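Local coordinates for protein Moesin/ezrin/radixin homolog 2 (PDB 7EDR) that probably works as a FERM-domain adaptor at the cell cortex, connecting membrane-associated and signalling partners as other members of the Merlin and ezrin-radixin-moesin family do, at residues 5-10 with 18-23; 247-252 with 259-264; 253-258 with 275-280. All coordinates share one frame; numbering follows the deposited sequence.

Contact 1 (5-10 with 18-23); sequences LSVRVS and FKLEPR
V7 and L20 cross obliquely, with V7 CG2 lying 3.7 Å from L20 CD1, so one branch of the valine rests on one methyl of the leucine. The first torsion of V7 (173°) sets CG2 anti to the carbonyl carbon and turns the other branch, CG1, toward F18. There CG1 comes within 4.3 Å of F18 CD2, near the plane of the ring and at its edge. V9 uses the same edge: its CG2 stands 4.1 Å from F18 CE2, so the phenylalanine meets two valines with its rim. L5 completes this apolar face, its CB 4.1 Å from L20 CB and its CG 3.5 Å from E21 O, where the chain leaves the strand. The geometry is that of the first beta hairpin of a ubiquitin-like (beta-grasp) lobe, whose antiparallel strands, over these segments, have N-to-C directions 144° apart, and helix 26-37 covers the face through L29, which meets V9, and L32, which meets F18 and L20. The other face is polar. S6 OG lies 3.4 Å from K19 CD, beside the aliphatic part of a lysine chain bent at its second (-93°) and third torsions, which carries its methylenes alongside the hydroxyl. Two hydrogen-bonded pairs, L5 with L20 and V7 with F18, fix the register on either side of the non-hydrogen-bonded pair S6 and K19. L20 N reaches L5 O at 2.8 Å in the carbonyl plane, whereas V7 N approaches F18 O, 2.9 Å away, almost end-on. On its other edge, strand 5-10 is bonded to strand 78-85 through S6, R8 and S10.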
loop_
_atom_site.group_PDB
_atom_site.type_symbol
_atom_site.label_atom_id
_atom_site.label_comp_id
_atom_site.label_asym_id
_atom_site.label_seq_id
_atom_site.Cartn_x
_atom_site.Cartn_y
_atom_site.Cartn_z
ATOM N N LEU C 5 -27.494 19.133 27.495
ATOM C CA LEU C 5 -27.980 17.797 27.181
ATOM C C LEU C 5 -27.305 16.794 28.107
ATOM O O LEU C 5 -26.070 16.700 28.130
ATOM C CB LEU C 5 -27.695 17.442 25.722
ATOM C CG LEU C 5 -28.182 18.384 24.615
ATOM C CD1 LEU C 5 -27.847 17.785 23.246
ATOM C CD2 LEU C 5 -29.681 18.656 24.732
ATOM N N SER C 6 -28.113 16.050 28.865
ATOM C CA SER C 6 -27.616 14.888 29.594
ATOM C C SER C 6 -27.613 13.683 28.665
ATOM O O SER C 6 -28.665 13.290 28.138
ATOM C CB SER C 6 -28.471 14.612 30.827
ATOM O OG SER C 6 -27.997 15.395 31.898
ATOM N N VAL C 7 -26.434 13.093 28.472
ATOM C CA VAL C 7 -26.240 12.010 27.515
ATOM C C VAL C 7 -25.640 10.818 28.234
ATOM O O VAL C 7 -24.732 10.974 29.060
ATOM C CB VAL C 7 -25.333 12.441 26.344
ATOM C CG1 VAL C 7 -25.007 11.248 25.453
ATOM C CG2 VAL C 7 -25.982 13.585 25.547
ATOM N N ARG C 8 -26.150 9.629 27.917
ATOM C CA ARG C 8 -25.515 8.380 28.310
ATOM C C ARG C 8 -25.311 7.504 27.073
ATOM O O ARG C 8 -26.250 7.289 26.304
ATOM C CB ARG C 8 -26.342 7.647 29.363
ATOM C CG ARG C 8 -25.844 6.239 29.650
ATOM C CD ARG C 8 -26.482 5.691 30.914
ATOM N NE ARG C 8 -27.931 5.646 30.752
ATOM C CZ ARG C 8 -28.606 4.602 30.277
ATOM N NH1 ARG C 8 -27.961 3.485 29.914
ATOM N NH2 ARG C 8 -29.933 4.687 30.166
ATOM N N VAL C 9 -24.083 7.018 26.878
ATOM C CA VAL C 9 -23.726 6.148 25.761
ATOM C C VAL C 9 -23.272 4.809 26.334
ATOM O O VAL C 9 -22.439 4.780 27.244
ATOM C CB VAL C 9 -22.617 6.770 24.881
ATOM C CG1 VAL C 9 -22.112 5.765 23.859
ATOM C CG2 VAL C 9 -23.109 8.046 24.174
ATOM N N SER C 10 -23.809 3.706 25.799
ATOM C CA SER C 10 -23.413 2.355 26.206
ATOM C C SER C 10 -22.611 1.688 25.096
ATOM O O SER C 10 -23.174 1.268 24.082
ATOM C CB SER C 10 -24.631 1.495 26.542
ATOM O OG SER C 10 -25.479 2.173 27.439
ATOM N N PHE C 18 -21.999 11.995 29.565
ATOM C CA PHE C 18 -21.521 13.316 29.188
ATOM C C PHE C 18 -22.648 14.322 29.375
ATOM O O PHE C 18 -23.832 13.974 29.384
ATOM C CB PHE C 18 -21.062 13.398 27.712
ATOM C CG PHE C 18 -20.261 12.227 27.250
ATOM C CD1 PHE C 18 -18.888 12.176 27.473
ATOM C CD2 PHE C 18 -20.871 11.178 26.578
ATOM C CE1 PHE C 18 -18.124 11.092 27.019
ATOM C CE2 PHE C 18 -20.127 10.087 26.141
ATOM C CZ PHE C 18 -18.743 10.046 26.361
ATOM N N LYS C 19 -22.260 15.583 29.500
ATOM C CA LYS C 19 -23.162 16.707 29.320
ATOM C C LYS C 19 -22.697 17.465 28.091
ATOM O O LYS C 19 -21.515 17.801 27.974
ATOM C CB LYS C 19 -23.184 17.615 30.551
ATOM C CG LYS C 19 -24.072 17.108 31.690
ATOM C CD LYS C 19 -25.480 17.696 31.610
ATOM C CE LYS C 19 -25.989 18.139 32.986
ATOM N NZ LYS C 19 -27.329 18.807 32.901
ATOM N N LEU C 20 -23.608 17.711 27.170
ATOM C CA LEU C 20 -23.273 18.465 25.973
ATOM C C LEU C 20 -23.919 19.847 26.002
ATOM O O LEU C 20 -24.920 20.079 26.686
ATOM C CB LEU C 20 -23.708 17.698 24.722
ATOM C CG LEU C 20 -23.142 16.280 24.686
ATOM C CD1 LEU C 20 -23.613 15.563 23.443
ATOM C CD2 LEU C 20 -21.628 16.334 24.741
ATOM N N GLU C 21 -23.318 20.770 25.240
ATOM C CA GLU C 21 -23.940 22.044 24.917
ATOM C C GLU C 21 -25.372 21.816 24.416
ATOM O O GLU C 21 -25.697 20.724 23.945
ATOM C CB GLU C 21 -23.082 22.763 23.876
ATOM C CG GLU C 21 -23.385 24.226 23.715
ATOM C CD GLU C 21 -24.417 24.415 22.608
ATOM O OE1 GLU C 21 -25.135 25.461 22.600
ATOM O OE2 GLU C 21 -24.545 23.532 21.742
ATOM N N PRO C 22 -26.262 22.815 24.543
ATOM C CA PRO C 22 -27.633 22.631 24.019
ATOM C C PRO C 22 -27.728 22.256 22.541
ATOM O O PRO C 22 -28.593 21.447 22.172
ATOM C CB PRO C 22 -28.283 23.995 24.288
ATOM C CG PRO C 22 -27.600 24.490 25.489
ATOM C CD PRO C 22 -26.191 23.971 25.458
ATOM N N ARG C 23 -26.895 22.844 21.678
ATOM C CA ARG C 23 -26.967 22.648 20.232
ATOM C C ARG C 23 -25.805 21.803 19.709
ATOM O O ARG C 23 -25.379 21.960 18.562
ATOM C CB ARG C 23 -26.995 23.996 19.508
ATOM C CG ARG C 23 -28.258 24.829 19.700
ATOM C CD ARG C 23 -27.953 26.314 19.474
ATOM N NE ARG C 23 -27.404 26.923 20.682
ATOM C CZ ARG C 23 -27.985 27.912 21.351
ATOM N NH1 ARG C 23 -29.129 28.430 20.911
ATOM N NH2 ARG C 23 -27.417 28.388 22.453
#

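Contact 2 (247-252 with 259-264); sequences EIRHVS and TIRLVD
R261 O is gripped by two backbone donors, R249 N at 2.9 Å and H250 N at 3.2 Å, both arriving from the same face of the carbonyl plane. Two consecutive residues facing one are the signature of a classic beta bulge, here in the antiparallel hairpin of strands 248-254 and 257-262 in the PH-like lobe. Its consequence is a one-residue shift of register: I248 pairs with L262, but H250 already pairs with R261. H250 CB lies 3.5 Å above one face of the R261 guanidinium, offset toward its rim, and the imidazole and guanidinium planes are 17° apart. The R261 chain, bent at its third torsion (-78°), brings the group over H250 CB, with NH1 oblique to the imidazole. R249 runs alongside R261 and points the same way, yet the two guanidinium planes are turned 76° against each other. R249 NE and R261 NH1, like charges, are 4.4 Å apart. On the opposite face of the hairpin, V251 and I260 lie side by side, with V251 CG2 4.1 Å from I260 CG1; I260 also touches F270 and F272 of the next strand and L228 of the neighbouring sheet. Past the bulge, V263 N bonds to E247 O at 2.8 Å, from above the carbonyl plane. Outside the hairpin, E247 OE2 forms a salt bridge with a basic side chain on the chain of another protein. A water in the plane of the H250 ring is 2.7 Å from ND1, also hydrogen-bonds S252 OG, and donates to T259 O over 3.0 Å.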
loop_
_atom_site.group_PDB
_atom_site.type_symbol
_atom_site.label_atom_id
_atom_site.label_comp_id
_atom_site.label_asym_id
_atom_site.label_seq_id
_atom_site.Cartn_x
_atom_site.Cartn_y
_atom_site.Cartn_z
ATOM N N GLU C 247 -21.148 -4.291 -8.759
ATOM C CA GLU C 247 -22.112 -4.465 -9.841
ATOM C C GLU C 247 -23.289 -3.499 -9.753
ATOM O O GLU C 247 -24.090 -3.442 -10.701
ATOM C CB GLU C 247 -22.673 -5.901 -9.850
ATOM C CG GLU C 247 -21.625 -6.989 -9.791
ATOM C CD GLU C 247 -22.213 -8.388 -9.699
ATOM O OE1 GLU C 247 -22.976 -8.692 -8.758
ATOM O OE2 GLU C 247 -21.893 -9.202 -10.578
ATOM N N ILE C 248 -23.432 -2.754 -8.649
ATOM C CA ILE C 248 -24.611 -1.914 -8.417
ATOM C C ILE C 248 -24.247 -0.450 -8.657
ATOM O O ILE C 248 -23.305 0.077 -8.049
ATOM C CB ILE C 248 -25.177 -2.126 -6.999
ATOM C CG1 ILE C 248 -25.567 -3.595 -6.800
ATOM C CG2 ILE C 248 -26.377 -1.214 -6.744
ATOM C CD1 ILE C 248 -26.057 -3.900 -5.417
ATOM N N ARG C 249 -25.006 0.211 -9.535
ATOM C CA ARG C 249 -24.764 1.595 -9.929
ATOM C C ARG C 249 -25.525 2.588 -9.050
ATOM O O ARG C 249 -24.987 3.650 -8.693
ATOM C CB ARG C 249 -25.146 1.764 -11.405
ATOM C CG ARG C 249 -25.398 3.182 -11.908
ATOM C CD ARG C 249 -24.107 3.937 -12.099
ATOM N NE ARG C 249 -24.300 5.276 -12.666
ATOM C CZ ARG C 249 -23.460 6.303 -12.481
ATOM N NH1 ARG C 249 -22.365 6.160 -11.724
ATOM N NH2 ARG C 249 -23.723 7.486 -13.043
ATOM N N HIS C 250 -26.759 2.250 -8.669
ATOM C CA HIS C 250 -27.642 3.210 -8.025
ATOM C C HIS C 250 -28.718 2.463 -7.243
ATOM O O HIS C 250 -29.229 1.436 -7.703
ATOM C CB HIS C 250 -28.274 4.143 -9.070
ATOM C CG HIS C 250 -28.846 5.398 -8.492
ATOM N ND1 HIS C 250 -30.139 5.479 -8.019
ATOM C CD2 HIS C 250 -28.296 6.621 -8.297
ATOM C CE1 HIS C 250 -30.362 6.698 -7.558
ATOM N NE2 HIS C 250 -29.260 7.410 -7.714
ATOM N N VAL C 251 -29.053 2.983 -6.059
ATOM C CA VAL C 251 -30.081 2.404 -5.200
ATOM C C VAL C 251 -31.009 3.526 -4.756
ATOM O O VAL C 251 -30.539 4.567 -4.278
ATOM C CB VAL C 251 -29.483 1.691 -3.970
ATOM C CG1 VAL C 251 -30.573 1.437 -2.920
ATOM C CG2 VAL C 251 -28.811 0.381 -4.358
ATOM N N SER C 252 -32.320 3.317 -4.906
ATOM C CA SER C 252 -33.288 4.338 -4.513
ATOM C C SER C 252 -34.641 3.713 -4.201
ATOM O O SER C 252 -34.965 2.608 -4.645
ATOM C CB SER C 252 -33.455 5.416 -5.595
ATOM O OG SER C 252 -33.989 4.875 -6.788
ATOM N N THR C 259 -35.900 0.750 -6.266
ATOM C CA THR C 259 -35.349 0.548 -7.598
ATOM C C THR C 259 -33.837 0.406 -7.496
ATOM O O THR C 259 -33.164 1.248 -6.883
ATOM C CB THR C 259 -35.697 1.698 -8.540
ATOM O OG1 THR C 259 -37.120 1.889 -8.562
ATOM C CG2 THR C 259 -35.188 1.372 -9.942
ATOM N N ILE C 260 -33.308 -0.647 -8.109
ATOM C CA ILE C 260 -31.885 -0.939 -8.091
ATOM C C ILE C 260 -31.403 -0.999 -9.525
ATOM O O ILE C 260 -31.885 -1.825 -10.311
ATOM C CB ILE C 260 -31.584 -2.247 -7.349
ATOM C CG1 ILE C 260 -31.745 -2.004 -5.847
ATOM C CG2 ILE C 260 -30.180 -2.745 -7.693
ATOM C CD1 ILE C 260 -31.827 -3.249 -5.080
ATOM N N ARG C 261 -30.472 -0.106 -9.867
ATOM C CA ARG C 261 -29.878 -0.059 -11.191
ATOM C C ARG C 261 -28.487 -0.669 -11.120
ATOM O O ARG C 261 -27.720 -0.382 -10.193
ATOM C CB ARG C 261 -29.813 1.378 -11.713
ATOM C CG ARG C 261 -31.084 2.172 -11.426
ATOM C CD ARG C 261 -31.324 3.313 -12.426
ATOM N NE ARG C 261 -30.489 4.487 -12.160
ATOM C CZ ARG C 261 -29.300 4.720 -12.725
ATOM N NH1 ARG C 261 -28.623 5.829 -12.407
ATOM N NH2 ARG C 261 -28.779 3.854 -13.607
ATOM N N LEU C 262 -28.166 -1.504 -12.092
ATOM C CA LEU C 262 -26.878 -2.170 -12.149
ATOM C C LEU C 262 -25.920 -1.408 -13.052
ATOM O O LEU C 262 -26.330 -0.646 -13.929
ATOM C CB LEU C 262 -27.046 -3.603 -12.648
ATOM C CG LEU C 262 -28.023 -4.446 -11.835
ATOM C CD1 LEU C 262 -28.133 -5.778 -12.482
ATOM C CD2 LEU C 262 -27.525 -4.627 -10.420
ATOM N N VAL C 263 -24.625 -1.631 -12.817
ATOM C CA VAL C 263 -23.583 -0.957 -13.591
ATOM C C VAL C 263 -23.711 -1.292 -15.070
ATOM O O VAL C 263 -23.587 -0.421 -15.933
ATOM C CB VAL C 263 -22.193 -1.335 -13.054
ATOM C CG1 VAL C 263 -21.097 -0.913 -14.033
ATOM C CG2 VAL C 263 -21.977 -0.709 -11.682
ATOM N N ASP C 264 -23.926 -2.561 -15.382
ATOM C CA ASP C 264 -24.102 -2.994 -16.761
ATOM C C ASP C 264 -25.353 -2.347 -17.348
ATOM O O ASP C 264 -26.477 -2.743 -17.015
ATOM C CB ASP C 264 -24.211 -4.515 -16.814
ATOM C CG ASP C 264 -24.026 -5.082 -18.207
ATOM O OD1 ASP C 264 -24.404 -4.422 -19.204
ATOM O OD2 ASP C 264 -23.511 -6.222 -18.290
HETATM O O HOH W 1 -24.045 -4.789 -13.515
HETATM O O HOH W 2 -32.117 3.678 -8.255
#

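Contact 3 (253-258 with 275-280); sequences FDDKKF and QDLHIN
The first torsion of F253 (73°) places CG between its backbone N and carbonyl carbon, presenting a ring face to N280, whose own first torsion (-74°) swings the amide toward D255 O. N280 CB sits over the centre of the F253 ring, 3.8 Å from the centroid and 4° off the ring normal, a clear CH-pi contact. In this PH-like lobe, the pair joins the start of helix 277-297 to the hairpin tip, where D254 to K257 form a type II' turn. F258 offers N280 its edge instead: F258 CZ is 3.3 Å from N280 O, near the ring plane, while F253 CB covers a face of the same ring. The N280 amide is used at both ends. ND2 makes a weak bond of 2.9 Å to D255 O, while OD1 is hydrogen-bonded to S274 OG, just before the helix. Beside it, L277 CD2 packs 3.7 Å from K256 CD, the two side chains crossing at about a right angle. K256 NZ forms a salt bridge with D255 OD2 over 3.1 Å. D276 N-caps the helix, its OD2 accepting from H278 N, which is 2.9 Å away and above the carboxylate plane.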
loop_
_atom_site.group_PDB
_atom_site.type_symbol
_atom_site.label_atom_id
_atom_site.label_comp_id
_atom_site.label_asym_id
_atom_site.label_seq_id
_atom_site.Cartn_x
_atom_site.Cartn_y
_atom_site.Cartn_z
ATOM N N PHE C 253 -35.432 4.443 -3.423
ATOM C CA PHE C 253 -36.796 4.039 -3.125
ATOM C C PHE C 253 -37.706 5.252 -3.262
ATOM O O PHE C 253 -37.295 6.396 -3.019
ATOM C CB PHE C 253 -36.938 3.419 -1.708
ATOM C CG PHE C 253 -36.842 4.427 -0.600
ATOM C CD1 PHE C 253 -35.616 4.713 -0.010
ATOM C CD2 PHE C 253 -37.970 5.105 -0.155
ATOM C CE1 PHE C 253 -35.512 5.654 1.002
ATOM C CE2 PHE C 253 -37.875 6.050 0.851
ATOM C CZ PHE C 253 -36.642 6.324 1.435
ATOM N N ASP C 254 -38.945 4.991 -3.676
ATOM C CA ASP C 254 -40.024 5.970 -3.594
ATOM C C ASP C 254 -41.198 5.293 -2.921
ATOM O O ASP C 254 -41.755 4.334 -3.468
ATOM C CB ASP C 254 -40.441 6.495 -4.971
ATOM C CG ASP C 254 -41.708 7.364 -4.911
ATOM O OD1 ASP C 254 -42.546 7.230 -5.822
ATOM O OD2 ASP C 254 -41.876 8.177 -3.970
ATOM N N ASP C 255 -41.567 5.778 -1.739
ATOM C CA ASP C 255 -42.624 5.157 -0.936
ATOM C C ASP C 255 -42.202 3.721 -0.651
ATOM O O ASP C 255 -41.170 3.517 0.011
ATOM C CB ASP C 255 -43.968 5.320 -1.651
ATOM C CG ASP C 255 -45.148 5.060 -0.739
ATOM O OD1 ASP C 255 -46.130 4.445 -1.214
ATOM O OD2 ASP C 255 -45.099 5.481 0.439
ATOM N N LYS C 256 -42.920 2.708 -1.123
ATOM C CA LYS C 256 -42.634 1.332 -0.750
ATOM C C LYS C 256 -41.735 0.623 -1.747
ATOM O O LYS C 256 -41.339 -0.519 -1.489
ATOM C CB LYS C 256 -43.944 0.547 -0.599
ATOM C CG LYS C 256 -44.951 1.222 0.314
ATOM C CD LYS C 256 -44.299 1.707 1.616
ATOM C CE LYS C 256 -45.347 2.102 2.668
ATOM N NZ LYS C 256 -46.147 3.311 2.325
ATOM N N LYS C 257 -41.393 1.275 -2.853
ATOM C CA LYS C 257 -40.798 0.623 -4.014
ATOM C C LYS C 257 -39.315 0.972 -4.109
ATOM O O LYS C 257 -38.954 2.143 -4.305
ATOM C CB LYS C 257 -41.532 1.055 -5.282
ATOM C CG LYS C 257 -41.169 0.277 -6.531
ATOM C CD LYS C 257 -41.570 1.071 -7.768
ATOM C CE LYS C 257 -41.804 0.179 -8.968
ATOM N NZ LYS C 257 -42.227 0.999 -10.147
ATOM N N PHE C 258 -38.458 -0.043 -3.979
ATOM C CA PHE C 258 -37.026 0.125 -4.217
ATOM C C PHE C 258 -36.706 -0.134 -5.684
ATOM O O PHE C 258 -37.183 -1.116 -6.272
ATOM C CB PHE C 258 -36.193 -0.815 -3.340
ATOM C CG PHE C 258 -35.731 -0.191 -2.055
ATOM C CD1 PHE C 258 -34.507 0.447 -1.985
ATOM C CD2 PHE C 258 -36.535 -0.227 -0.921
ATOM C CE1 PHE C 258 -34.083 1.039 -0.799
ATOM C CE2 PHE C 258 -36.121 0.350 0.270
ATOM C CZ PHE C 258 -34.892 0.986 0.330
ATOM N N GLN C 275 -42.213 -2.301 3.118
ATOM C CA GLN C 275 -43.480 -1.665 3.468
ATOM C C GLN C 275 -43.387 -0.554 4.501
ATOM O O GLN C 275 -44.399 0.106 4.744
ATOM C CB GLN C 275 -44.482 -2.709 3.977
ATOM C CG GLN C 275 -44.807 -3.792 2.971
ATOM C CD GLN C 275 -45.384 -3.223 1.703
ATOM O OE1 GLN C 275 -46.120 -2.225 1.731
ATOM N NE2 GLN C 275 -45.036 -3.835 0.569
ATOM N N ASP C 276 -42.242 -0.337 5.133
ATOM C CA ASP C 276 -42.102 0.723 6.125
ATOM C C ASP C 276 -41.072 1.717 5.613
ATOM O O ASP C 276 -39.935 1.344 5.327
ATOM C CB ASP C 276 -41.722 0.160 7.503
ATOM C CG ASP C 276 -41.339 1.255 8.542
ATOM O OD1 ASP C 276 -40.797 0.875 9.609
ATOM O OD2 ASP C 276 -41.548 2.472 8.338
ATOM N N LEU C 277 -41.488 2.977 5.474
ATOM C CA LEU C 277 -40.604 4.003 4.933
ATOM C C LEU C 277 -39.373 4.191 5.801
ATOM O O LEU C 277 -38.269 4.381 5.278
ATOM C CB LEU C 277 -41.349 5.331 4.788
ATOM C CG LEU C 277 -42.667 5.166 4.060
ATOM C CD1 LEU C 277 -43.484 6.465 4.074
ATOM C CD2 LEU C 277 -42.409 4.706 2.639
ATOM N N HIS C 278 -39.538 4.170 7.126
ATOM C CA HIS C 278 -38.371 4.326 7.991
ATOM C C HIS C 278 -37.346 3.233 7.721
ATOM O O HIS C 278 -36.159 3.516 7.519
ATOM C CB HIS C 278 -38.758 4.314 9.468
ATOM C CG HIS C 278 -37.570 4.368 10.380
ATOM N ND1 HIS C 278 -36.929 5.549 10.693
ATOM C CD2 HIS C 278 -36.866 3.384 10.993
ATOM C CE1 HIS C 278 -35.900 5.294 11.483
ATOM N NE2 HIS C 278 -35.839 3.988 11.681
ATOM N N ILE C 279 -37.794 1.975 7.717
ATOM C CA ILE C 279 -36.937 0.863 7.318
ATOM C C ILE C 279 -36.287 1.127 5.969
ATOM O O ILE C 279 -35.154 0.691 5.723
ATOM C CB ILE C 279 -37.750 -0.447 7.302
ATOM C CG1 ILE C 279 -38.098 -0.868 8.732
ATOM C CG2 ILE C 279 -36.990 -1.554 6.567
ATOM C CD1 ILE C 279 -36.886 -1.116 9.602
ATOM N N ASN C 280 -36.972 1.856 5.082
ATOM C CA ASN C 280 -36.432 2.057 3.744
ATOM C C ASN C 280 -35.266 3.027 3.763
ATOM O O ASN C 280 -34.274 2.826 3.057
ATOM C CB ASN C 280 -37.528 2.532 2.807
ATOM C CG ASN C 280 -38.471 1.416 2.441
ATOM O OD1 ASN C 280 -38.288 0.273 2.878
ATOM N ND2 ASN C 280 -39.494 1.731 1.651
#

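Overall arrangement
Contact 1 comes first along the chain, in the N-terminal ubiquitin-like lobe, and closes long before the other two open in the C-terminal PH-like lobe. Its centre lies about 39 Å from that of contact 2 and about 32 Å from that of contact 3, and it touches neither. Contacts 2 and 3 share strands 248-254 and 257-262, their segments alternate in sequence, and their centres are about 16 Å apart; F258 CD1 meets S252 O at 3.5 Å. One hairpin thus carries the bulge and, at its tip, packs on helix 277-297. H278 of that helix bonds to V56 O, linking the PH-like lobe to the sheet that includes contact 1.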